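Local coordinates for protein titin (Homo sapiens, PDB 2J8H) that forms part of a giant elastic protein of muscle, here a rigid tandem of two immunoglobulin domains from the A-band that probably contributes to sarcomere organisation, at residues A[35-38]-A[43-46]; A[45-48]-A[53-56]; A[143-146]-A[150-153]; A[162-167]-A[174-179]. All blocks are in the same frame, centred on the assembly; numbering follows the deposited sequence.

Interaction 1. Residues A[35-38]-A[43-46]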
loop_
_atom_site.group_PDB
_atom_site.type_symbol
_atom_site.label_atom_id
_atom_site.label_comp_id
_atom_site.label_asym_id
_atom_site.label_seq_id
_atom_site.Cartn_x
_atom_site.Cartn_y
_atom_site.Cartn_z
ATOM N N ILE A 35 13.185 -10.252 -30.861
ATOM C CA ILE A 35 13.665 -10.355 -29.506
ATOM C C ILE A 35 13.725 -8.941 -28.954
ATOM O O ILE A 35 14.167 -8.005 -29.633
ATOM C CB ILE A 35 15.050 -11.005 -29.486
ATOM C CG1 ILE A 35 14.938 -12.434 -30.029
ATOM C CG2 ILE A 35 15.653 -10.947 -28.088
ATOM C CD1 ILE A 35 16.249 -13.141 -30.058
ATOM N N VAL A 36 13.251 -8.777 -27.723
ATOM C CA VAL A 36 13.061 -7.473 -27.159
ATOM C C VAL A 36 13.983 -7.274 -25.982
ATOM O O VAL A 36 14.196 -8.183 -25.192
ATOM C CB VAL A 36 11.617 -7.288 -26.751
ATOM C CG1 VAL A 36 11.451 -6.055 -25.848
ATOM C CG2 VAL A 36 10.750 -7.205 -28.027
ATOM N N LYS A 37 14.565 -6.081 -25.904
ATOM C CA LYS A 37 15.373 -5.681 -24.778
ATOM C C LYS A 37 14.817 -4.346 -24.306
ATOM O O LYS A 37 14.230 -3.589 -25.087
ATOM C CB LYS A 37 16.842 -5.544 -25.188
ATOM C CG LYS A 37 17.566 -6.836 -25.515
ATOM C CD LYS A 37 19.078 -6.626 -25.862
ATOM C CE LYS A 37 19.350 -6.107 -27.293
ATOM N NZ LYS A 37 20.858 -5.997 -27.712
ATOM N N TRP A 38 15.001 -4.078 -23.023
ATOM C CA TRP A 38 14.497 -2.886 -22.377
ATOM C C TRP A 38 15.641 -2.107 -21.782
ATOM O O TRP A 38 16.617 -2.707 -21.293
ATOM C CB TRP A 38 13.586 -3.304 -21.237
ATOM C CG TRP A 38 12.298 -3.928 -21.657
ATOM C CD1 TRP A 38 12.052 -5.253 -21.855
ATOM C CD2 TRP A 38 11.079 -3.250 -21.924
ATOM N NE1 TRP A 38 10.749 -5.440 -22.213
ATOM C CE2 TRP A 38 10.127 -4.224 -22.270
ATOM C CE3 TRP A 38 10.692 -1.905 -21.909
ATOM C CZ2 TRP A 38 8.810 -3.902 -22.572
ATOM C CZ3 TRP A 38 9.384 -1.593 -22.215
ATOM C CH2 TRP A 38 8.459 -2.594 -22.543
ATOM N N LYS A 43 20.702 2.306 -20.929
ATOM C CA LYS A 43 21.438 1.216 -20.298
ATOM C C LYS A 43 20.480 0.061 -20.149
ATOM O O LYS A 43 19.379 0.226 -19.613
ATOM C CB LYS A 43 21.994 1.635 -18.942
ATOM C CG LYS A 43 23.142 2.666 -19.056
ATOM C CD LYS A 43 23.858 2.892 -17.716
ATOM C CE LYS A 43 25.083 3.820 -17.820
ATOM N NZ LYS A 43 25.628 4.136 -16.434
ATOM N N GLU A 44 20.873 -1.117 -20.610
ATOM C CA GLU A 44 19.926 -2.228 -20.643
ATOM C C GLU A 44 19.418 -2.571 -19.244
ATOM O O GLU A 44 20.186 -2.586 -18.293
ATOM C CB GLU A 44 20.537 -3.474 -21.269
ATOM C CG GLU A 44 19.465 -4.479 -21.625
ATOM C CD GLU A 44 19.987 -5.757 -22.255
ATOM O OE1 GLU A 44 21.207 -5.868 -22.534
ATOM O OE2 GLU A 44 19.136 -6.644 -22.463
ATOM N N ILE A 45 18.121 -2.814 -19.131
ATOM C CA ILE A 45 17.551 -3.359 -17.905
ATOM C C ILE A 45 17.626 -4.878 -17.942
ATOM O O ILE A 45 17.070 -5.513 -18.837
ATOM C CB ILE A 45 16.076 -2.960 -17.724
ATOM C CG1 ILE A 45 15.937 -1.453 -17.466
ATOM C CG2 ILE A 45 15.491 -3.685 -16.507
ATOM C CD1 ILE A 45 14.492 -0.972 -17.614
ATOM N N ILE A 46 18.308 -5.447 -16.971
ATOM C CA ILE A 46 18.308 -6.887 -16.748
ATOM C C ILE A 46 17.320 -7.161 -15.609
ATOM O O ILE A 46 17.486 -6.711 -14.503
ATOM C CB ILE A 46 19.720 -7.379 -16.418
ATOM C CG1 ILE A 46 20.681 -7.046 -17.593
ATOM C CG2 ILE A 46 19.765 -8.889 -16.118
ATOM C CD1 ILE A 46 20.248 -7.578 -18.949
HETATM O O HOH W 1 16.554 -6.168 -21.520
#
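The single direct hydrogen bond between 35-38 and 43-46 runs from Ile45 N to Trp38 O. It is short, 2.6 Å between these two atoms, and nearly straight, with 165° at the hydrogen, although the donor sits 28° off the carbonyl plane. The same oxygen also receives a CA-H...O contact from Glu44, whose CA lies 3.4 Å from Trp38 O.

A bridging water adds a second polar link. It accepts from Trp38 N at 3.0 Å and lies 2.8 Å from both Glu44 OE2 and Ile45 O, but it has more acceptors around it than protons to give, so these bonds need not all exist at once.

Apolar contact is modest. Ile45 CB comes to 4.3 Å from Trp38 CB, while the indole itself turns away into the core, against Val79, His62 and Leu64.

Charge works at longer range. With CG anti to the backbone N (chi1 -165°) and the rest of the chain extended, Glu44 carries its carboxylate back across the Lys37 chain, nearly at a right angle to it. Glu44 OE2 rests on the methylenes, 3.4 Å from Lys37 CD, whereas Lys37 NZ stays 5.2 Å from Glu44 OE1 and makes no salt bridge there.

The hairpin of strands 35-40 and 43-44 is therefore closed chiefly by backbone and water. The carboxylate reaches the water but not the ammonium, whose charge probably steadies it only from a distance.

Interaction 2. Residues A[45-48]-A[53-56]; sequences IIAD and RIQE
Arg53 meets Ala47 through its backbone: Ala47 CB lies 4.4 Å from Arg53 CA, and these two residues have the closest CA atoms of the pair, 5.2 Å apart. The arginine side chain itself points away from 45-48, so its part in the contact is that of a main-chain surface on which the alanine methyl rests.

Ile54 follows with the opposite orientation and does most of the packing. Its CG1 stands anti to the carbonyl carbon (chi1 -71°), and the extended continuation of the chain sends CD1 toward the loop. There Ile54 CD1 touches Ala47 CB at 3.9 Å and comes to 4.0 Å from Ile45 O, so one methyl meets both a methyl and a backbone carbonyl oxygen. Ile54 CG1 lies 4.0 Å from the same Ala47 CB, which makes the alanine contact run along the isoleucine branch instead of ending at a point.

Gln55 and Glu56 carry the strand onward, past the loop. Gln55 bonds through OE1 to Gln63, and Glu56 forms a salt bridge with Lys33. From Ile54 to Glu56 the strand also pairs in parallel with a strand of a neighbouring subunit, whose Pro105 packs on Ala47.

Here the connection between C' and D of an I-set immunoglobulin domain folds back over the start of strand D, an edge strand that the second molecule extends into a continuous sheet.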
loop_
_atom_site.group_PDB
_atom_site.type_symbol
_atom_site.label_atom_id
_atom_site.label_comp_id
_atom_site.label_asym_id
_atom_site.label_seq_id
_atom_site.Cartn_x
_atom_site.Cartn_y
_atom_site.Cartn_z
ATOM N N ILE A 45 18.121 -2.814 -19.131
ATOM C CA ILE A 45 17.551 -3.359 -17.905
ATOM C C ILE A 45 17.626 -4.878 -17.942
ATOM O O ILE A 45 17.070 -5.513 -18.837
ATOM C CB ILE A 45 16.076 -2.960 -17.724
ATOM C CG1 ILE A 45 15.937 -1.453 -17.466
ATOM C CG2 ILE A 45 15.491 -3.685 -16.507
ATOM C CD1 ILE A 45 14.492 -0.972 -17.614
ATOM N N ILE A 46 18.308 -5.447 -16.971
ATOM C CA ILE A 46 18.308 -6.887 -16.748
ATOM C C ILE A 46 17.320 -7.161 -15.609
ATOM O O ILE A 46 17.486 -6.711 -14.503
ATOM C CB ILE A 46 19.720 -7.379 -16.418
ATOM C CG1 ILE A 46 20.681 -7.046 -17.593
ATOM C CG2 ILE A 46 19.765 -8.889 -16.118
ATOM C CD1 ILE A 46 20.248 -7.578 -18.949
ATOM N N ALA A 47 16.249 -7.870 -15.918
ATOM C CA ALA A 47 15.209 -8.132 -14.945
ATOM C C ALA A 47 15.783 -8.908 -13.782
ATOM O O ALA A 47 16.534 -9.852 -13.986
ATOM C CB ALA A 47 14.080 -8.907 -15.598
ATOM N N ASP A 48 15.409 -8.504 -12.571
ATOM C CA ASP A 48 15.794 -9.174 -11.355
ATOM C C ASP A 48 14.646 -9.851 -10.591
ATOM O O ASP A 48 14.887 -10.575 -9.621
ATOM C CB ASP A 48 16.512 -8.183 -10.432
ATOM C CG ASP A 48 15.619 -7.051 -9.952
ATOM O OD1 ASP A 48 14.567 -6.801 -10.532
ATOM O OD2 ASP A 48 15.979 -6.411 -8.943
ATOM N N ARG A 53 10.590 -6.539 -13.695
ATOM C CA ARG A 53 10.090 -7.793 -14.238
ATOM C C ARG A 53 9.767 -7.565 -15.691
ATOM O O ARG A 53 9.131 -6.576 -16.035
ATOM C CB ARG A 53 8.811 -8.220 -13.521
ATOM C CG ARG A 53 9.007 -8.823 -12.187
ATOM C CD ARG A 53 7.669 -9.090 -11.524
ATOM N NE ARG A 53 7.185 -7.873 -10.904
ATOM C CZ ARG A 53 5.906 -7.623 -10.596
ATOM N NH1 ARG A 53 4.949 -8.515 -10.869
ATOM N NH2 ARG A 53 5.586 -6.460 -9.999
ATOM N N ILE A 54 10.199 -8.471 -16.544
ATOM C CA ILE A 54 9.980 -8.357 -17.973
ATOM C C ILE A 54 9.094 -9.508 -18.343
ATOM O O ILE A 54 9.300 -10.634 -17.894
ATOM C CB ILE A 54 11.286 -8.427 -18.742
ATOM C CG1 ILE A 54 12.063 -7.144 -18.508
ATOM C CG2 ILE A 54 11.015 -8.665 -20.267
ATOM C CD1 ILE A 54 13.477 -7.166 -19.001
ATOM N N GLN A 55 8.066 -9.240 -19.140
ATOM C CA GLN A 55 7.063 -10.256 -19.407
ATOM C C GLN A 55 6.670 -10.220 -20.868
ATOM O O GLN A 55 6.705 -9.163 -21.509
ATOM C CB GLN A 55 5.854 -10.046 -18.530
ATOM C CG GLN A 55 6.139 -10.106 -17.043
ATOM C CD GLN A 55 4.903 -10.049 -16.212
ATOM O OE1 GLN A 55 3.862 -9.564 -16.654
ATOM N NE2 GLN A 55 5.006 -10.505 -14.968
ATOM N N GLU A 56 6.341 -11.393 -21.391
ATOM C CA GLU A 56 5.983 -11.549 -22.793
ATOM C C GLU A 56 4.745 -12.447 -22.881
ATOM O O GLU A 56 4.544 -13.320 -22.041
ATOM C CB GLU A 56 7.159 -12.123 -23.574
ATOM C CG GLU A 56 6.932 -12.112 -25.037
ATOM C CD GLU A 56 8.107 -12.677 -25.816
ATOM O OE1 GLU A 56 9.167 -12.928 -25.199
ATOM O OE2 GLU A 56 7.948 -12.848 -27.041
#

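Interaction 3. Residues A[143-146]-A[150-153]; sequences DLID and HYQV
Ile145 lies across one face of the Tyr151 ring, its chain at about a right angle to the tyrosine side chain. Its CD1 makes a CH-pi contact, 3.9 Å from the ring centroid of Tyr151 and only 13° from the ring normal. The other branch reaches farther back: Ile145 CG2 comes to 3.5 Å from Tyr151 CD1, so the two methyls grip the ring over its centre and near its root. CG2, anti to the backbone N of Ile145 (CG1 at chi1 -65°), faces CB and CG of the tyrosine. Ile145 CG2 also meets Val153 CG2, more loosely, at 4.3 Å.

The opposite face of the tyrosine ring is taken by its neighbour in sequence, with His150 CD2 standing 3.7 Å above the plane of the Tyr151 ring. The ring is thus held between an aliphatic side chain and an imidazole. Were the ring cut back to an alanine here, Ile145 and His150 would probably be left with a gap between them, each losing the ring face it packs on.

Beyond this layer, a hydrogen bond from His150 NE2 to Asp172 OD1 helps to hold the imidazole. The intervening turn is braced by Asn148 OD1, which takes the backbone N-H of both His150 and Tyr151, and by Asn147 OD1, bonded to Val153 N. Ile145 itself is tied by backbone to Trp138 on strand 135-140.

A short C' strand joined by a loop to strand D, with the two packing over Tyr151, belongs to the I-set immunoglobulin fold.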
loop_
_atom_site.group_PDB
_atom_site.type_symbol
_atom_site.label_atom_id
_atom_site.label_comp_id
_atom_site.label_asym_id
_atom_site.label_seq_id
_atom_site.Cartn_x
_atom_site.Cartn_y
_atom_site.Cartn_z
ATOM N N ASP A 143 1.506 35.577 9.503
ATOM C CA ASP A 143 2.340 36.522 8.758
ATOM C C ASP A 143 3.303 35.746 7.870
ATOM O O ASP A 143 4.130 34.996 8.373
ATOM C CB ASP A 143 3.126 37.427 9.702
ATOM C CG ASP A 143 2.296 38.578 10.232
ATOM O OD1 ASP A 143 1.384 38.332 11.060
ATOM O OD2 ASP A 143 2.566 39.734 9.819
ATOM N N LEU A 144 3.198 35.940 6.556
ATOM C CA LEU A 144 4.102 35.279 5.623
ATOM C C LEU A 144 5.524 35.758 5.832
ATOM O O LEU A 144 5.776 36.944 5.965
ATOM C CB LEU A 144 3.715 35.527 4.164
ATOM C CG LEU A 144 2.755 34.547 3.502
ATOM C CD1 LEU A 144 2.641 34.926 2.020
ATOM C CD2 LEU A 144 3.221 33.086 3.677
ATOM N N ILE A 145 6.453 34.823 5.848
ATOM C CA ILE A 145 7.849 35.162 5.952
ATOM C C ILE A 145 8.463 34.999 4.598
ATOM O O ILE A 145 8.389 33.943 3.964
ATOM C CB ILE A 145 8.625 34.228 6.903
ATOM C CG1 ILE A 145 8.122 34.376 8.342
ATOM C CG2 ILE A 145 10.140 34.497 6.778
ATOM C CD1 ILE A 145 8.669 33.318 9.302
ATOM N N ASP A 146 9.096 36.046 4.139
ATOM C CA ASP A 146 10.142 35.833 3.185
ATOM C C ASP A 146 11.461 36.359 3.781
ATOM O O ASP A 146 11.528 36.870 4.929
ATOM C CB ASP A 146 9.795 36.459 1.827
ATOM C CG ASP A 146 9.504 37.937 1.909
ATOM O OD1 ASP A 146 9.773 38.585 2.953
ATOM O OD2 ASP A 146 8.990 38.454 0.902
ATOM N N HIS A 150 15.757 39.984 8.852
ATOM C CA HIS A 150 15.629 39.184 10.051
ATOM C C HIS A 150 15.727 37.695 9.769
ATOM O O HIS A 150 16.495 36.979 10.429
ATOM C CB HIS A 150 14.285 39.511 10.725
ATOM C CG HIS A 150 14.155 38.972 12.117
ATOM N ND1 HIS A 150 14.559 39.678 13.230
ATOM C CD2 HIS A 150 13.650 37.806 12.574
ATOM C CE1 HIS A 150 14.298 38.965 14.314
ATOM N NE2 HIS A 150 13.759 37.819 13.940
ATOM N N TYR A 151 14.941 37.215 8.809
ATOM C CA TYR A 151 14.940 35.801 8.491
ATOM C C TYR A 151 15.672 35.520 7.210
ATOM O O TYR A 151 15.680 36.344 6.299
ATOM C CB TYR A 151 13.505 35.288 8.293
ATOM C CG TYR A 151 12.505 35.527 9.392
ATOM C CD1 TYR A 151 11.541 36.516 9.281
ATOM C CD2 TYR A 151 12.466 34.705 10.505
ATOM C CE1 TYR A 151 10.595 36.717 10.276
ATOM C CE2 TYR A 151 11.531 34.896 11.488
ATOM C CZ TYR A 151 10.593 35.876 11.364
ATOM O OH TYR A 151 9.652 36.015 12.355
ATOM N N GLN A 152 16.233 34.321 7.118
ATOM C CA GLN A 152 16.670 33.801 5.829
ATOM C C GLN A 152 15.978 32.479 5.578
ATOM O O GLN A 152 16.031 31.582 6.420
ATOM C CB GLN A 152 18.194 33.614 5.773
ATOM C CG GLN A 152 18.710 33.048 4.450
ATOM C CD GLN A 152 18.506 33.971 3.287
ATOM O OE1 GLN A 152 18.797 35.172 3.365
ATOM N NE2 GLN A 152 18.044 33.420 2.171
ATOM N N VAL A 153 15.327 32.359 4.424
ATOM C CA VAL A 153 14.784 31.072 4.004
ATOM C C VAL A 153 15.722 30.364 3.020
ATOM O O VAL A 153 16.135 30.941 2.022
ATOM C CB VAL A 153 13.409 31.238 3.343
ATOM C CG1 VAL A 153 12.905 29.891 2.856
ATOM C CG2 VAL A 153 12.433 31.846 4.343
#

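Interaction 4. Residues A[162-167]-A[174-179]; sequences LVFPNG and GFYVVC
Tyr176, which gives the most surface to this contact, receives Leu162 and Phe164 on its ring. Leu162, with CG anti to the backbone N (chi1 178°), crosses the tyrosine at about a right angle and sets CD2 tightly against the ring, 3.4 Å from Tyr176 CD2. The Phe164 and Tyr176 side chains extend toward each other from opposite directions. The two aromatic rings form an offset edge-to-face pair, planes at 84° and centroids 5.6 Å apart, in which the phenylalanine supplies the edge: Phe164 CZ is 3.6 Å from Tyr176 CZ and 3.5 Å from Tyr176 OH.

The hydroxyl bonds to the backbone oxygen of Asp172, four residues earlier, which is the tyrosine corner of immunoglobulin domains; Lys140 NZ adds a weak bond. With a phenylalanine here, which has no hydroxyl, the Asp172 carbonyl would probably lose its partner and the Phe164 edge part of its contact. After Phe164 the chain leaves through a type I turn, closed by Gly167 N to Phe164 O.

The contact spans the sandwich: strand 159-163, beside 123-131, faces strand 174-182, which lies between 135-140 and 185-196, and Trp138 of strand 135-140 packs on Leu162.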
loop_
_atom_site.group_PDB
_atom_site.type_symbol
_atom_site.label_atom_id
_atom_site.label_comp_id
_atom_site.label_asym_id
_atom_site.label_seq_id
_atom_site.Cartn_x
_atom_site.Cartn_y
_atom_site.Cartn_z
ATOM N N LEU A 162 14.302 27.569 7.813
ATOM C CA LEU A 162 14.104 28.926 8.219
ATOM C C LEU A 162 15.251 29.248 9.139
ATOM O O LEU A 162 15.404 28.626 10.200
ATOM C CB LEU A 162 12.774 29.104 8.959
ATOM C CG LEU A 162 12.526 30.539 9.453
ATOM C CD1 LEU A 162 12.457 31.504 8.252
ATOM C CD2 LEU A 162 11.294 30.620 10.383
ATOM N N VAL A 163 16.064 30.214 8.738
ATOM C CA VAL A 163 17.258 30.547 9.516
ATOM C C VAL A 163 17.123 31.938 10.165
ATOM O O VAL A 163 16.542 32.882 9.591
ATOM C CB VAL A 163 18.526 30.493 8.660
ATOM C CG1 VAL A 163 19.780 30.623 9.533
ATOM C CG2 VAL A 163 18.575 29.206 7.812
ATOM N N PHE A 164 17.700 32.057 11.354
ATOM C CA PHE A 164 17.774 33.315 12.094
ATOM C C PHE A 164 19.239 33.745 12.084
ATOM O O PHE A 164 19.927 33.568 13.067
ATOM C CB PHE A 164 17.271 33.075 13.525
ATOM C CG PHE A 164 15.809 32.690 13.589
ATOM C CD1 PHE A 164 15.400 31.383 13.365
ATOM C CD2 PHE A 164 14.836 33.642 13.818
ATOM C CE1 PHE A 164 14.055 31.037 13.391
ATOM C CE2 PHE A 164 13.493 33.295 13.854
ATOM C CZ PHE A 164 13.111 31.988 13.628
ATOM N N PRO A 165 19.737 34.289 10.950
ATOM C CA PRO A 165 21.175 34.503 10.783
ATOM C C PRO A 165 21.811 35.501 11.750
ATOM O O PRO A 165 23.036 35.478 11.947
ATOM C CB PRO A 165 21.286 35.000 9.341
ATOM C CG PRO A 165 19.974 35.575 9.030
ATOM C CD PRO A 165 18.994 34.723 9.753
ATOM N N ASN A 166 21.001 36.375 12.334
ATOM C CA ASN A 166 21.500 37.391 13.224
ATOM C C ASN A 166 21.596 36.864 14.657
ATOM O O ASN A 166 22.048 37.577 15.546
ATOM C CB ASN A 166 20.580 38.618 13.224
ATOM C CG ASN A 166 20.265 39.134 11.831
ATOM O OD1 ASN A 166 21.127 39.152 10.937
ATOM N ND2 ASN A 166 19.034 39.619 11.656
ATOM N N GLY A 167 21.155 35.628 14.881
ATOM C CA GLY A 167 21.011 35.104 16.228
ATOM C C GLY A 167 19.601 35.330 16.729
ATOM O O GLY A 167 19.049 36.421 16.593
ATOM N N GLY A 174 7.858 31.384 19.177
ATOM C CA GLY A 174 6.515 31.327 18.637
ATOM C C GLY A 174 6.333 30.133 17.740
ATOM O O GLY A 174 7.112 29.193 17.794
ATOM N N PHE A 175 5.298 30.193 16.914
ATOM C CA PHE A 175 4.865 29.070 16.103
ATOM C C PHE A 175 5.075 29.390 14.644
ATOM O O PHE A 175 4.517 30.359 14.133
ATOM C CB PHE A 175 3.389 28.783 16.362
ATOM C CG PHE A 175 3.099 28.349 17.765
ATOM C CD1 PHE A 175 2.758 29.277 18.727
ATOM C CD2 PHE A 175 3.179 27.017 18.123
ATOM C CE1 PHE A 175 2.482 28.881 20.043
ATOM C CE2 PHE A 175 2.909 26.608 19.426
ATOM C CZ PHE A 175 2.562 27.546 20.390
ATOM N N TYR A 176 5.910 28.594 13.982
ATOM C CA TYR A 176 6.243 28.825 12.587
ATOM C C TYR A 176 5.561 27.731 11.771
ATOM O O TYR A 176 5.567 26.564 12.160
ATOM C CB TYR A 176 7.763 28.812 12.411
ATOM C CG TYR A 176 8.431 29.992 13.098
ATOM C CD1 TYR A 176 8.764 29.948 14.448
ATOM C CD2 TYR A 176 8.672 31.163 12.413
ATOM C CE1 TYR A 176 9.331 31.050 15.093
ATOM C CE2 TYR A 176 9.262 32.260 13.035
ATOM C CZ TYR A 176 9.583 32.205 14.367
ATOM O OH TYR A 176 10.152 33.308 14.963
ATOM N N VAL A 177 4.924 28.130 10.678
ATOM C CA VAL A 177 4.198 27.219 9.830
ATOM C C VAL A 177 4.928 27.124 8.493
ATOM O O VAL A 177 5.206 28.138 7.870
ATOM C CB VAL A 177 2.752 27.685 9.627
ATOM C CG1 VAL A 177 2.020 26.726 8.707
ATOM C CG2 VAL A 177 2.037 27.806 10.981
ATOM N N VAL A 178 5.269 25.903 8.086
ATOM C CA VAL A 178 5.889 25.655 6.783
ATOM C C VAL A 178 4.887 24.851 5.951
ATOM O O VAL A 178 4.207 23.931 6.466
ATOM C CB VAL A 178 7.222 24.904 6.911
ATOM C CG1 VAL A 178 7.049 23.617 7.688
ATOM C CG2 VAL A 178 7.858 24.666 5.511
ATOM N N CYS A 179 4.766 25.221 4.684
ATOM C CA CYS A 179 3.770 24.630 3.827
ATOM C C CYS A 179 4.399 24.295 2.489
ATOM O O CYS A 179 5.198 25.076 1.979
ATOM C CB CYS A 179 2.614 25.610 3.705
ATOM S SG CYS A 179 1.215 25.091 2.666
#

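From the N terminus, interaction 1 closes the tight hairpin between strands 35-40 and 43-44, and interaction 2 starts on its last residues, sharing Ile45 and Ile46, to close the next loop onto strand 52-57. The two meet where Trp38 CD1 lies 3.7 Å from Ile54 CD1. The centre of interaction 3 is about 50 Å from the centre of interaction 1. Interactions 3 and 4 lie in series in the second immunoglobulin domain; neither nests in the other, yet they touch through Tyr151 with Phe164 and Ile145 with Tyr176, and strands 152-155 and 159-163 run side by side. Interaction 3 repeats the C'-to-D connection of interaction 2, while interaction 4 bridges strands E and F.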